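Local structure of F5/8 type C domain protein (Bacteroides ovatus, 4ZRX) at residues Tyr351-Arg365 and Val452-Gln464. The protein is a putative alpha-L-fucosidase that probably hydrolyses terminal fucose linkages, joining a TIM-barrel-type catalytic part to an F5/8 type C domain. Sequence-based numbering, arbitrary orientation.
Sequences YRQQTFADNRVKNGR and VSQVAAYYAEPLQ. With EDO (1,2-ethanediol), chain G.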
loop_
_atom_site.group_PDB
_atom_site.type_symbol
_atom_site.label_atom_id
_atom_site.label_comp_id
_atom_site.label_asym_id
_atom_site.label_seq_id
_atom_site.Cartn_x
_atom_site.Cartn_y
_atom_site.Cartn_z
ATOM N N TYR A 351 1.455 -6.330 -16.009
ATOM C CA TYR A 351 2.258 -7.268 -15.216
ATOM C C TYR A 351 1.394 -8.312 -14.485
ATOM O O TYR A 351 1.699 -9.503 -14.519
ATOM C CB TYR A 351 3.135 -6.517 -14.248
ATOM C CG TYR A 351 4.009 -7.430 -13.462
ATOM C CD1 TYR A 351 5.095 -8.013 -14.045
ATOM C CD2 TYR A 351 3.704 -7.769 -12.144
ATOM C CE1 TYR A 351 5.882 -8.921 -13.332
ATOM C CE2 TYR A 351 4.481 -8.646 -11.433
ATOM C CZ TYR A 351 5.561 -9.234 -12.031
ATOM O OH TYR A 351 6.381 -10.156 -11.331
ATOM N N ARG A 352 0.351 -7.863 -13.837
ATOM C CA ARG A 352 -0.583 -8.798 -13.172
ATOM C C ARG A 352 -1.226 -9.727 -14.196
ATOM O O ARG A 352 -1.354 -10.912 -13.931
ATOM C CB ARG A 352 -1.616 -8.063 -12.413
ATOM C CG ARG A 352 -1.034 -7.208 -11.269
ATOM C CD ARG A 352 -2.069 -6.858 -10.252
ATOM N NE ARG A 352 -3.291 -6.369 -10.902
ATOM C CZ ARG A 352 -3.484 -5.177 -11.407
ATOM N NH1 ARG A 352 -2.627 -4.199 -11.175
ATOM N NH2 ARG A 352 -4.615 -4.944 -12.061
ATOM N N GLN A 353 -1.665 -9.184 -15.322
ATOM C CA GLN A 353 -2.310 -10.026 -16.323
ATOM C C GLN A 353 -1.360 -11.138 -16.795
ATOM O O GLN A 353 -1.757 -12.291 -16.907
ATOM C CB GLN A 353 -2.844 -9.223 -17.533
ATOM C CG GLN A 353 -3.723 -10.103 -18.557
ATOM C CD GLN A 353 -2.963 -11.020 -19.568
ATOM O OE1 GLN A 353 -3.494 -12.074 -20.013
ATOM N NE2 GLN A 353 -1.750 -10.648 -19.944
ATOM N N GLN A 354 -0.121 -10.775 -17.112
ATOM C CA GLN A 354 0.884 -11.720 -17.591
ATOM C C GLN A 354 1.188 -12.759 -16.513
ATOM O O GLN A 354 1.315 -13.955 -16.796
ATOM C CB GLN A 354 2.179 -10.971 -17.972
ATOM C CG GLN A 354 2.040 -10.089 -19.207
ATOM C CD GLN A 354 3.011 -8.868 -19.282
ATOM O OE1 GLN A 354 3.953 -8.712 -18.483
ATOM N NE2 GLN A 354 2.733 -7.972 -20.227
ATOM N N THR A 355 1.301 -12.289 -15.275
ATOM C CA THR A 355 1.653 -13.127 -14.178
ATOM C C THR A 355 0.561 -14.196 -13.907
ATOM O O THR A 355 0.877 -15.388 -13.725
ATOM C CB THR A 355 1.847 -12.287 -12.885
ATOM O OG1 THR A 355 2.990 -11.472 -13.028
ATOM C CG2 THR A 355 2.064 -13.177 -11.669
ATOM N N PHE A 356 -0.699 -13.776 -13.971
ATOM C CA PHE A 356 -1.800 -14.684 -13.642
ATOM C C PHE A 356 -2.467 -15.331 -14.859
ATOM O O PHE A 356 -3.490 -16.027 -14.689
ATOM C CB PHE A 356 -2.814 -14.000 -12.709
ATOM C CG PHE A 356 -2.206 -13.564 -11.399
ATOM C CD1 PHE A 356 -1.810 -14.478 -10.494
ATOM C CD2 PHE A 356 -1.985 -12.252 -11.095
ATOM C CE1 PHE A 356 -1.184 -14.112 -9.308
ATOM C CE2 PHE A 356 -1.371 -11.862 -9.940
ATOM C CZ PHE A 356 -0.966 -12.813 -9.022
ATOM N N ALA A 357 -1.898 -15.146 -16.042
ATOM C CA ALA A 357 -2.525 -15.714 -17.269
ATOM C C ALA A 357 -2.610 -17.222 -17.269
ATOM O O ALA A 357 -3.648 -17.764 -17.723
ATOM C CB ALA A 357 -1.812 -15.205 -18.515
ATOM N N ASP A 358 -1.566 -17.891 -16.779
ATOM C CA ASP A 358 -1.413 -19.309 -16.919
ATOM C C ASP A 358 -1.199 -20.052 -15.587
ATOM O O ASP A 358 -0.078 -20.256 -15.133
ATOM C CB ASP A 358 -0.235 -19.554 -17.852
ATOM C CG ASP A 358 -0.062 -21.027 -18.202
ATOM O OD1 ASP A 358 -0.935 -21.885 -17.915
ATOM O OD2 ASP A 358 0.966 -21.336 -18.760
ATOM N N ASN A 359 -2.296 -20.432 -14.955
ATOM C CA ASN A 359 -2.248 -21.217 -13.756
ATOM C C ASN A 359 -1.745 -22.613 -14.089
ATOM O O ASN A 359 -2.302 -23.278 -14.920
ATOM C CB ASN A 359 -3.647 -21.279 -13.179
ATOM C CG ASN A 359 -3.726 -22.021 -11.901
ATOM O OD1 ASN A 359 -2.728 -22.522 -11.335
ATOM N ND2 ASN A 359 -4.948 -22.110 -11.436
ATOM N N ARG A 360 -0.684 -23.030 -13.447
ATOM C CA ARG A 360 -0.021 -24.279 -13.753
ATOM C C ARG A 360 -0.582 -25.480 -12.999
ATOM O O ARG A 360 -0.256 -26.614 -13.327
ATOM C CB ARG A 360 1.481 -24.175 -13.547
ATOM C CG ARG A 360 2.201 -23.017 -14.328
ATOM C CD ARG A 360 1.996 -23.088 -15.854
ATOM N NE ARG A 360 2.536 -24.301 -16.383
ATOM C CZ ARG A 360 2.617 -24.579 -17.678
ATOM N NH1 ARG A 360 2.116 -23.757 -18.605
ATOM N NH2 ARG A 360 3.160 -25.711 -18.040
ATOM N N VAL A 361 -1.401 -25.238 -11.992
ATOM C CA VAL A 361 -2.013 -26.308 -11.202
ATOM C C VAL A 361 -3.223 -26.825 -12.017
ATOM O O VAL A 361 -4.083 -26.051 -12.411
ATOM C CB VAL A 361 -2.463 -25.831 -9.843
ATOM C CG1 VAL A 361 -3.225 -26.868 -9.071
ATOM C CG2 VAL A 361 -1.226 -25.407 -9.042
ATOM N N LYS A 362 -3.281 -28.133 -12.142
ATOM C CA LYS A 362 -4.459 -28.796 -12.655
ATOM C C LYS A 362 -5.262 -29.177 -11.392
ATOM O O LYS A 362 -4.726 -29.623 -10.380
ATOM C CB LYS A 362 -4.014 -30.083 -13.353
ATOM C CG LYS A 362 -3.002 -29.916 -14.443
ATOM C CD LYS A 362 -2.650 -31.321 -15.090
ATOM C CE LYS A 362 -3.791 -31.800 -15.922
ATOM N NZ LYS A 362 -3.435 -33.044 -16.670
ATOM N N ASN A 363 -6.533 -29.050 -11.484
ATOM C CA ASN A 363 -7.421 -29.552 -10.453
ATOM C C ASN A 363 -7.167 -28.935 -9.090
ATOM O O ASN A 363 -7.354 -29.582 -8.086
ATOM C CB ASN A 363 -7.460 -31.057 -10.468
ATOM C CG ASN A 363 -7.650 -31.598 -11.895
ATOM O OD1 ASN A 363 -8.701 -31.349 -12.530
ATOM N ND2 ASN A 363 -6.671 -32.321 -12.410
ATOM N N GLY A 364 -6.812 -27.653 -9.126
ATOM C CA GLY A 364 -6.509 -26.875 -7.936
ATOM C C GLY A 364 -7.719 -26.437 -7.100
ATOM O O GLY A 364 -7.550 -25.961 -5.977
ATOM N N ARG A 365 -8.944 -26.645 -7.595
ATOM C CA ARG A 365 -10.157 -26.399 -6.834
ATOM C C ARG A 365 -10.804 -27.586 -6.205
ATOM O O ARG A 365 -11.962 -27.512 -5.803
ATOM C CB ARG A 365 -11.201 -25.749 -7.706
ATOM C CG ARG A 365 -10.797 -24.481 -8.240
ATOM C CD ARG A 365 -12.044 -23.775 -8.790
ATOM N NE ARG A 365 -11.801 -22.444 -9.313
ATOM C CZ ARG A 365 -11.478 -22.143 -10.567
ATOM N NH1 ARG A 365 -11.317 -23.080 -11.495
ATOM N NH2 ARG A 365 -11.320 -20.856 -10.893
ATOM N N VAL A 452 -9.406 -25.840 2.564
ATOM C CA VAL A 452 -8.649 -25.197 1.514
ATOM C C VAL A 452 -9.415 -25.331 0.228
ATOM O O VAL A 452 -9.663 -26.448 -0.240
ATOM C CB VAL A 452 -7.254 -25.819 1.369
ATOM C CG1 VAL A 452 -6.532 -25.260 0.190
ATOM C CG2 VAL A 452 -6.450 -25.593 2.635
ATOM N N SER A 453 -9.793 -24.202 -0.348
ATOM C CA SER A 453 -10.645 -24.176 -1.530
ATOM C C SER A 453 -9.924 -24.001 -2.839
ATOM O O SER A 453 -10.455 -24.347 -3.921
ATOM C CB SER A 453 -11.724 -23.102 -1.396
ATOM O OG SER A 453 -11.127 -21.867 -1.083
ATOM N N GLN A 454 -8.740 -23.462 -2.798
ATOM C CA GLN A 454 -7.933 -23.386 -4.027
ATOM C C GLN A 454 -6.452 -23.353 -3.745
ATOM O O GLN A 454 -5.981 -22.668 -2.833
ATOM C CB GLN A 454 -8.292 -22.179 -4.879
ATOM C CG GLN A 454 -7.541 -22.208 -6.242
ATOM C CD GLN A 454 -7.970 -21.179 -7.293
ATOM O OE1 GLN A 454 -7.786 -21.427 -8.462
ATOM N NE2 GLN A 454 -8.477 -20.032 -6.883
ATOM N N VAL A 455 -5.720 -24.039 -4.623
ATOM C CA VAL A 455 -4.305 -23.872 -4.764
ATOM C C VAL A 455 -4.013 -23.625 -6.217
ATOM O O VAL A 455 -4.514 -24.360 -7.107
ATOM C CB VAL A 455 -3.583 -25.182 -4.304
ATOM C CG1 VAL A 455 -2.068 -25.112 -4.522
ATOM C CG2 VAL A 455 -3.854 -25.411 -2.817
ATOM N N ALA A 456 -3.170 -22.639 -6.484
ATOM C CA ALA A 456 -2.817 -22.208 -7.833
ATOM C C ALA A 456 -1.314 -21.887 -7.866
ATOM O O ALA A 456 -0.683 -21.677 -6.809
ATOM C CB ALA A 456 -3.631 -21.034 -8.281
ATOM N N ALA A 457 -0.699 -21.896 -9.044
ATOM C CA ALA A 457 0.736 -21.615 -9.156
ATOM C C ALA A 457 1.065 -21.021 -10.483
ATOM O O ALA A 457 0.399 -21.329 -11.510
ATOM C CB ALA A 457 1.572 -22.873 -8.924
ATOM N N TYR A 458 2.046 -20.142 -10.477
ATOM C CA TYR A 458 2.367 -19.306 -11.622
ATOM C C TYR A 458 3.854 -19.047 -11.692
ATOM O O TYR A 458 4.601 -19.284 -10.754
ATOM C CB TYR A 458 1.649 -17.934 -11.522
ATOM C CG TYR A 458 0.169 -17.992 -11.271
ATOM C CD1 TYR A 458 -0.325 -18.021 -9.981
ATOM C CD2 TYR A 458 -0.754 -18.043 -12.346
ATOM C CE1 TYR A 458 -1.673 -18.102 -9.750
ATOM C CE2 TYR A 458 -2.132 -18.054 -12.092
ATOM C CZ TYR A 458 -2.560 -18.175 -10.794
ATOM O OH TYR A 458 -3.913 -18.165 -10.572
ATOM N N TYR A 459 4.251 -18.533 -12.836
ATOM C CA TYR A 459 5.556 -17.941 -13.061
ATOM C C TYR A 459 5.352 -16.434 -13.192
ATOM O O TYR A 459 4.658 -15.986 -14.115
ATOM C CB TYR A 459 6.228 -18.474 -14.319
ATOM C CG TYR A 459 7.620 -17.876 -14.445
ATOM C CD1 TYR A 459 8.686 -18.406 -13.707
ATOM C CD2 TYR A 459 7.872 -16.764 -15.232
ATOM C CE1 TYR A 459 9.973 -17.837 -13.801
ATOM C CE2 TYR A 459 9.151 -16.197 -15.305
ATOM C CZ TYR A 459 10.174 -16.731 -14.584
ATOM O OH TYR A 459 11.470 -16.230 -14.646
ATOM N N ALA A 460 5.880 -15.680 -12.226
ATOM C CA ALA A 460 5.868 -14.209 -12.227
ATOM C C ALA A 460 7.256 -13.740 -12.679
ATOM O O ALA A 460 8.250 -14.078 -12.049
ATOM C CB ALA A 460 5.592 -13.678 -10.889
ATOM N N GLU A 461 7.324 -12.997 -13.773
ATOM C CA GLU A 461 8.581 -12.422 -14.235
ATOM C C GLU A 461 9.233 -11.571 -13.091
ATOM O O GLU A 461 8.597 -10.654 -12.532
ATOM C CB GLU A 461 8.307 -11.607 -15.517
ATOM C CG GLU A 461 9.392 -11.571 -16.593
ATOM C CD GLU A 461 9.823 -12.953 -17.097
ATOM O OE1 GLU A 461 9.081 -13.650 -17.836
ATOM O OE2 GLU A 461 10.925 -13.334 -16.737
ATOM N N PRO A 462 10.511 -11.852 -12.727
ATOM C CA PRO A 462 11.127 -11.025 -11.682
ATOM C C PRO A 462 11.353 -9.614 -12.196
ATOM O O PRO A 462 11.686 -9.428 -13.358
ATOM C CB PRO A 462 12.458 -11.742 -11.381
ATOM C CG PRO A 462 12.245 -13.147 -11.882
ATOM C CD PRO A 462 11.396 -12.992 -13.099
ATOM N N LEU A 463 11.094 -8.627 -11.362
ATOM C CA LEU A 463 11.204 -7.230 -11.752
ATOM C C LEU A 463 12.427 -6.610 -11.113
ATOM O O LEU A 463 12.802 -6.975 -10.009
ATOM C CB LEU A 463 9.958 -6.471 -11.271
ATOM C CG LEU A 463 8.667 -6.862 -11.983
ATOM C CD1 LEU A 463 7.471 -6.261 -11.228
ATOM C CD2 LEU A 463 8.589 -6.480 -13.480
ATOM N N GLN A 464 13.019 -5.654 -11.824
ATOM C CA GLN A 464 14.150 -4.875 -11.334
ATOM C C GLN A 464 13.663 -3.575 -10.713
ATOM O O GLN A 464 12.730 -2.946 -11.247
ATOM C CB GLN A 464 15.056 -4.440 -12.509
ATOM C CG GLN A 464 15.429 -5.522 -13.498
ATOM C CD GLN A 464 16.001 -6.729 -12.796
ATOM O OE1 GLN A 464 16.705 -6.590 -11.783
ATOM N NE2 GLN A 464 15.692 -7.926 -13.303
HETATM C C1 EDO G . -5.080 -10.224 -12.049
HETATM O O1 EDO G . -4.643 -9.472 -13.188
HETATM C C2 EDO G . -4.707 -9.435 -10.795
HETATM O O2 EDO G . -5.391 -8.181 -10.705
HETATM O O HOH W 1 4.572 -14.532 -16.460
HETATM O O HOH W 2 4.876 -12.039 -15.036
HETATM O O HOH W 3 -5.366 -17.121 -12.919
HETATM O O HOH W 4 2.320 -19.039 -15.099
HETATM O O HOH W 5 -6.106 -23.564 -9.139
HETATM O O HOH W 6 -12.846 -25.587 -4.106
#
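Arg360 and Ala457 meet backbone to backbone: Arg360 N donates to Ala457 O at 2.8 Å, nearly straight at 175°. Farther along, Gly364 O takes the N-H of Val455 (3.0 Å), and CA-H...O contacts flank both bonds. The register has Thr355 by Ala460 and Arg365 by Gln454, so the chain leaving helix 339-356 runs antiparallel alongside strand 450-458. Asn359 stands in for backbone where it turns. With CG anti to the backbone N (chi1 -178°), its OD1 accepts from Ala457 N at 3.1 Å and, on the other face of the amide, from Val361 N, closing an Asx turn; the two bonds fix its rotation. Its ND2 shares a water with Gln454 OE1 and Val455 O, while Gln454 NE2 is hydrogen-bonded to Gln392 OE1 of strand 388-393.

The edge of Phe356 is set over the centre of the Tyr458 face in a T-shaped stack, centroids 5.0 Å apart and planes at 84°, while Asn359 CB lies 3.7 Å from Tyr458 CE2. Were Tyr458 cut back to an alanine, the edge of Phe356 would probably lose the aromatic face it meets, and the water on Phe356 O its phenol partner. At the helical end, Tyr351 OH donates to Glu461 O at 2.6 Å, and Leu463 CD1 lies over one face of the Tyr351 ring in a CH-pi contact, 3.7 Å from the centroid.

Tyr351 and Leu463 also touch Ser312 of helix 308-316, Thr355 and Phe356 pack on Leu388, and Val361 and Val455 on Tyr378 of strand 374-381. The contact thus joins the end of helix 339-356 to the four-stranded sheet containing strand 450-458.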